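Local coordinates for protein xyloglucan-specific endo-beta-1,4-glucanase BoGH9A (Bacteroides ovatus, PDB 6DHT) that cleaves the beta-1,4-glucan backbone of xyloglucans internally, releasing xyloglucan oligosaccharides, at residues 130-135 / 509-514. Numbering follows the deposited sequence.
Sequences GQWHRM and PIPGFL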
# COMPACT_ATOMS: atom_id res chain seq x y z
N GLY A 130 -9.44 9.90 -18.01
CA GLY A 130 -10.60 9.22 -18.57
C GLY A 130 -11.89 9.87 -18.09
O GLY A 130 -11.95 11.08 -17.90
N GLN A 131 -12.92 9.06 -17.86
CA GLN A 131 -14.21 9.65 -17.49
C GLN A 131 -14.21 10.30 -16.10
O GLN A 131 -15.09 11.09 -15.79
CB GLN A 131 -15.34 8.62 -17.58
CG GLN A 131 -15.24 7.48 -16.60
CD GLN A 131 -16.41 6.51 -16.74
OE1 GLN A 131 -17.53 6.91 -17.02
NE2 GLN A 131 -16.13 5.23 -16.57
N TRP A 132 -13.21 9.98 -15.27
CA TRP A 132 -13.15 10.54 -13.92
C TRP A 132 -12.30 11.80 -13.87
O TRP A 132 -11.38 11.92 -13.06
CB TRP A 132 -12.60 9.51 -12.92
CG TRP A 132 -13.36 8.20 -12.94
CD1 TRP A 132 -14.49 7.90 -12.24
CD2 TRP A 132 -13.05 7.05 -13.72
NE1 TRP A 132 -14.90 6.63 -12.53
CE2 TRP A 132 -14.03 6.08 -13.44
CE3 TRP A 132 -12.04 6.74 -14.63
CZ2 TRP A 132 -14.02 4.84 -14.05
CZ3 TRP A 132 -12.03 5.52 -15.22
CH2 TRP A 132 -13.00 4.57 -14.93
N HIS A 133 -12.61 12.74 -14.76
CA HIS A 133 -11.93 14.03 -14.78
C HIS A 133 -12.64 15.00 -13.88
O HIS A 133 -13.86 14.88 -13.66
CB HIS A 133 -11.85 14.58 -16.22
CG HIS A 133 -13.16 14.67 -16.92
ND1 HIS A 133 -13.99 15.77 -16.82
CD2 HIS A 133 -13.80 13.79 -17.73
CE1 HIS A 133 -15.08 15.57 -17.54
NE2 HIS A 133 -14.99 14.38 -18.11
N ARG A 134 -11.89 15.95 -13.33
CA ARG A 134 -12.46 16.99 -12.49
C ARG A 134 -11.59 18.22 -12.44
O ARG A 134 -10.43 18.22 -12.86
CB ARG A 134 -12.72 16.48 -11.07
CG ARG A 134 -11.47 16.15 -10.27
CD ARG A 134 -11.80 15.52 -8.90
NE ARG A 134 -10.62 15.60 -8.04
CZ ARG A 134 -9.70 14.65 -7.91
NH1 ARG A 134 -9.83 13.49 -8.51
NH2 ARG A 134 -8.66 14.87 -7.11
N MET A 135 -12.17 19.30 -11.92
CA MET A 135 -11.45 20.55 -11.77
C MET A 135 -10.50 20.43 -10.60
O MET A 135 -10.63 19.52 -9.78
CB MET A 135 -12.45 21.68 -11.50
CG MET A 135 -13.53 21.81 -12.56
SD MET A 135 -12.90 22.41 -14.14
CE MET A 135 -12.98 24.17 -13.82
N PRO A 509 -16.87 3.53 -9.87
CA PRO A 509 -15.89 4.18 -9.00
C PRO A 509 -14.56 4.46 -9.71
O PRO A 509 -14.24 3.84 -10.73
CB PRO A 509 -15.67 3.13 -7.91
CG PRO A 509 -15.92 1.84 -8.57
CD PRO A 509 -17.08 2.12 -9.50
N ILE A 510 -13.78 5.38 -9.15
CA ILE A 510 -12.43 5.62 -9.65
C ILE A 510 -11.69 4.28 -9.51
O ILE A 510 -11.74 3.63 -8.45
CB ILE A 510 -11.74 6.76 -8.90
CG1 ILE A 510 -12.56 8.05 -9.08
CG2 ILE A 510 -10.29 6.94 -9.43
CD1 ILE A 510 -12.06 9.24 -8.29
N PRO A 511 -10.99 3.84 -10.56
CA PRO A 511 -10.38 2.51 -10.54
C PRO A 511 -9.03 2.46 -9.80
O PRO A 511 -8.36 3.47 -9.62
CB PRO A 511 -10.15 2.19 -12.03
CG PRO A 511 -9.93 3.53 -12.64
CD PRO A 511 -10.88 4.47 -11.89
N GLY A 512 -8.67 1.25 -9.38
CA GLY A 512 -7.34 0.96 -8.85
C GLY A 512 -7.21 0.94 -7.34
O GLY A 512 -6.09 0.73 -6.86
N PHE A 513 -8.29 1.14 -6.59
CA PHE A 513 -8.22 1.20 -5.14
C PHE A 513 -8.53 -0.11 -4.46
O PHE A 513 -9.56 -0.71 -4.73
CB PHE A 513 -9.21 2.25 -4.61
CG PHE A 513 -8.82 3.66 -4.94
CD1 PHE A 513 -9.18 4.23 -6.14
CD2 PHE A 513 -8.11 4.43 -4.04
CE1 PHE A 513 -8.78 5.57 -6.44
CE2 PHE A 513 -7.74 5.76 -4.32
CZ PHE A 513 -8.09 6.32 -5.52
N LEU A 514 -7.65 -0.54 -3.56
CA LEU A 514 -7.87 -1.69 -2.70
C LEU A 514 -8.75 -1.26 -1.52
O LEU A 514 -8.36 -0.38 -0.74
CB LEU A 514 -6.53 -2.19 -2.15
CG LEU A 514 -6.63 -3.40 -1.20
CD1 LEU A 514 -7.33 -4.58 -1.81
CD2 LEU A 514 -5.21 -3.79 -0.80
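W132 and I510 mark the nearest approach of two irregular loops, their CA atoms 6.6 Å apart, with W132 at the centre of an inverse gamma turn shortly after helix 126-129. The indole of W132 lies flat against CA of I510 and the pyrrolidine ring of P511. CD of P511 stands almost squarely over the six-membered ring, 3.5 Å from its centroid and 4° off the normal, while CA of I510 sits over the five-membered ring on the same face, 4.0 Å from that centroid, both as CH-pi contacts. Beside the five-membered ring, CG1 of I510 packs 3.7 Å from CD1 of W132; this branch is anti to its own carbonyl carbon (chi1 -61°), which points CG2 elsewhere, to the edge of the F513 ring. The opposite face of the indole is covered by its own neighbour, CG of Q131, 3.5 Å above the plane, so the ring is sandwiched between aliphatic groups. NE1 of W132 comes within 3.4 Å of O of P509, but at a poor angle; its hydrogen bond goes to O of D508 instead. Were W132 an alanine, P511 CD and I510 CA would probably lose the aromatic face they rest on, and the D508 carbonyl this donor. The I510 backbone is also held, its N bonded to S501 OG and its O to T486 OG1. S501 is a magnesium ligand, as is I506, which W132 touches. The C-H groups of P511 CD and I510 CA, probably polarised by the adjoining amide nitrogens, meet the pi face, and the indole's one polar atom is satisfied just upstream of P509.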